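Local coordinates for beta-lactamase (Nostoc sp., PDB 6NHS), which probably hydrolyses the beta-lactam ring of penicillin-type antibiotics, as a class D serine beta-lactamase of the penicillin-binding transpeptidase clan, at residues V135-L140 and I165-R170. Sequence-based numbering, arbitrary orientation.
Sequences VGYGNL and IEFLQR. With EDO (1,2-ethanediol), chain F.
Tyr137 and Phe167 meet where a Schellman motif ends helix 125-135 against the flank of helix 161-172, their CA atoms 6.7 Å apart. Gly136, with positive phi, is the C-prime residue of that motif: its N bonds to Lys133 O, and Tyr137 N reaches back to Ile132 O. The chain then folds into a type II' beta turn from Tyr137 to Leu140, whereas 165-170 is regular helix. In the serine beta-lactamase/transpeptidase fold, the contact joins the loop after helix 125-135 to helix 161-172, whose Ile165 and Leu168 pack on strand 226-236.

The two rings form a T-shaped (edge-to-face) pair, centroids 5.2 Å apart and planes at 82°. Tyr137 presents its CD2-CE2 edge to one face of Phe167; CD2 stands over the middle of that ring, and CE2 comes 3.7 Å from Phe167 CD2. With CG anti to the backbone N (chi1 162°), Phe167 extends from its helix toward the loop. Val135 brings CG1 obliquely to the same ring, 3.8 Å from CD1 of Phe167. Phe68 of helix 65-76 touches all three side chains, and all three are buried.

Nearer the surface, Arg170 bends at chi3 (77°), and its NE forms a salt bridge with Glu175. Its NH1 lies 3.0 Å from Val135 O, which sits in the guanidinium plane at its edge, but the angle is too poor for a hydrogen bond.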
loop_
_atom_site.group_PDB
_atom_site.type_symbol
_atom_site.label_atom_id
_atom_site.label_comp_id
_atom_site.label_asym_id
_atom_site.label_seq_id
_atom_site.Cartn_x
_atom_site.Cartn_y
_atom_site.Cartn_z
ATOM N N VAL A 135 -13.914 -5.064 -6.123
ATOM C CA VAL A 135 -13.279 -3.817 -5.702
ATOM C C VAL A 135 -12.777 -3.024 -6.903
ATOM O O VAL A 135 -12.700 -1.787 -6.856
ATOM C CB VAL A 135 -12.142 -4.132 -4.707
ATOM C CG1 VAL A 135 -11.284 -2.902 -4.425
ATOM C CG2 VAL A 135 -12.718 -4.684 -3.407
ATOM N N GLY A 136 -12.438 -3.703 -7.993
ATOM C CA GLY A 136 -11.822 -3.029 -9.119
ATOM C C GLY A 136 -10.366 -2.693 -8.888
ATOM O O GLY A 136 -9.920 -1.606 -9.268
ATOM N N TYR A 137 -9.601 -3.609 -8.288
ATOM C CA TYR A 137 -8.249 -3.299 -7.827
ATOM C C TYR A 137 -7.250 -3.413 -8.976
ATOM O O TYR A 137 -7.059 -4.501 -9.527
ATOM C CB TYR A 137 -7.850 -4.238 -6.687
ATOM C CG TYR A 137 -6.505 -3.900 -6.079
ATOM C CD1 TYR A 137 -5.334 -4.445 -6.590
ATOM C CD2 TYR A 137 -6.407 -3.020 -5.009
ATOM C CE1 TYR A 137 -4.097 -4.134 -6.050
ATOM C CE2 TYR A 137 -5.167 -2.701 -4.454
ATOM C CZ TYR A 137 -4.017 -3.275 -4.980
ATOM O OH TYR A 137 -2.779 -2.970 -4.453
ATOM N N GLY A 138 -6.594 -2.301 -9.316
ATOM C CA GLY A 138 -5.506 -2.343 -10.289
ATOM C C GLY A 138 -5.949 -2.859 -11.646
ATOM O O GLY A 138 -7.045 -2.550 -12.129
ATOM N N ASN A 139 -5.086 -3.665 -12.279
ATOM C CA ASN A 139 -5.386 -4.249 -13.585
ATOM C C ASN A 139 -6.172 -5.554 -13.487
ATOM O O ASN A 139 -6.332 -6.241 -14.502
ATOM C CB ASN A 139 -4.097 -4.463 -14.395
ATOM C CG ASN A 139 -3.230 -5.615 -13.868
ATOM O OD1 ASN A 139 -3.498 -6.185 -12.819
ATOM N ND2 ASN A 139 -2.172 -5.942 -14.603
ATOM N N LEU A 140 -6.641 -5.919 -12.289
ATOM C CA LEU A 140 -7.625 -6.979 -12.073
ATOM C C LEU A 140 -7.112 -8.379 -12.399
ATOM O O LEU A 140 -7.916 -9.304 -12.546
ATOM C CB LEU A 140 -8.910 -6.724 -12.878
ATOM C CG LEU A 140 -9.521 -5.323 -12.841
ATOM C CD1 LEU A 140 -10.741 -5.273 -13.755
ATOM C CD2 LEU A 140 -9.894 -4.946 -11.430
ATOM N N ILE A 165 -5.018 5.555 -5.292
ATOM C CA ILE A 165 -5.861 6.602 -4.719
ATOM C C ILE A 165 -7.328 6.187 -4.757
ATOM O O ILE A 165 -8.042 6.264 -3.750
ATOM C CB ILE A 165 -5.644 7.931 -5.467
ATOM C CG1 ILE A 165 -4.192 8.396 -5.343
ATOM C CG2 ILE A 165 -6.597 8.999 -4.952
ATOM C CD1 ILE A 165 -3.845 8.891 -3.981
ATOM N N GLU A 166 -7.802 5.753 -5.930
ATOM C CA GLU A 166 -9.207 5.377 -6.067
ATOM C C GLU A 166 -9.583 4.281 -5.078
ATOM O O GLU A 166 -10.626 4.360 -4.418
ATOM C CB GLU A 166 -9.486 4.935 -7.508
ATOM C CG GLU A 166 -10.761 4.136 -7.688
ATOM C CD GLU A 166 -11.999 4.994 -7.817
ATOM O OE1 GLU A 166 -12.016 6.126 -7.285
ATOM O OE2 GLU A 166 -12.961 4.530 -8.467
ATOM N N PHE A 167 -8.727 3.265 -4.945
ATOM C CA PHE A 167 -8.977 2.182 -4.002
ATOM C C PHE A 167 -9.055 2.706 -2.568
ATOM O O PHE A 167 -9.996 2.393 -1.830
ATOM C CB PHE A 167 -7.882 1.114 -4.170
ATOM C CG PHE A 167 -7.753 0.162 -3.005
ATOM C CD1 PHE A 167 -8.821 -0.625 -2.605
ATOM C CD2 PHE A 167 -6.549 0.040 -2.324
ATOM C CE1 PHE A 167 -8.700 -1.497 -1.535
ATOM C CE2 PHE A 167 -6.423 -0.829 -1.255
ATOM C CZ PHE A 167 -7.499 -1.602 -0.867
ATOM N N LEU A 168 -8.088 3.533 -2.163
ATOM C CA LEU A 168 -8.062 4.012 -0.782
ATOM C C LEU A 168 -9.245 4.928 -0.485
ATOM O O LEU A 168 -9.830 4.867 0.604
ATOM C CB LEU A 168 -6.747 4.736 -0.506
ATOM C CG LEU A 168 -5.509 3.844 -0.483
ATOM C CD1 LEU A 168 -4.255 4.694 -0.445
ATOM C CD2 LEU A 168 -5.567 2.903 0.724
ATOM N N GLN A 169 -9.605 5.783 -1.442
ATOM C CA GLN A 169 -10.724 6.696 -1.250
ATOM C C GLN A 169 -12.049 5.945 -1.153
ATOM O O GLN A 169 -12.873 6.243 -0.279
ATOM C CB GLN A 169 -10.739 7.719 -2.388
ATOM C CG GLN A 169 -11.812 8.770 -2.273
ATOM C CD GLN A 169 -13.055 8.411 -3.046
ATOM O OE1 GLN A 169 -14.162 8.781 -2.660
ATOM N NE2 GLN A 169 -12.882 7.694 -4.156
ATOM N N ARG A 170 -12.271 4.961 -2.032
ATOM C CA ARG A 170 -13.471 4.130 -1.937
ATOM C C ARG A 170 -13.504 3.353 -0.630
ATOM O O ARG A 170 -14.566 3.199 -0.012
ATOM C CB ARG A 170 -13.543 3.164 -3.115
ATOM C CG ARG A 170 -13.787 3.842 -4.466
ATOM C CD ARG A 170 -14.066 2.788 -5.512
ATOM N NE ARG A 170 -15.426 2.262 -5.405
ATOM C CZ ARG A 170 -15.791 1.050 -5.812
ATOM N NH1 ARG A 170 -14.889 0.226 -6.334
ATOM N NH2 ARG A 170 -17.055 0.660 -5.692
HETATM C C1 EDO F . -6.298 -12.937 -14.576
HETATM O O1 EDO F . -4.864 -12.969 -14.624
HETATM C C2 EDO F . -6.798 -13.608 -13.301
HETATM O O2 EDO F . -7.557 -12.668 -12.527
#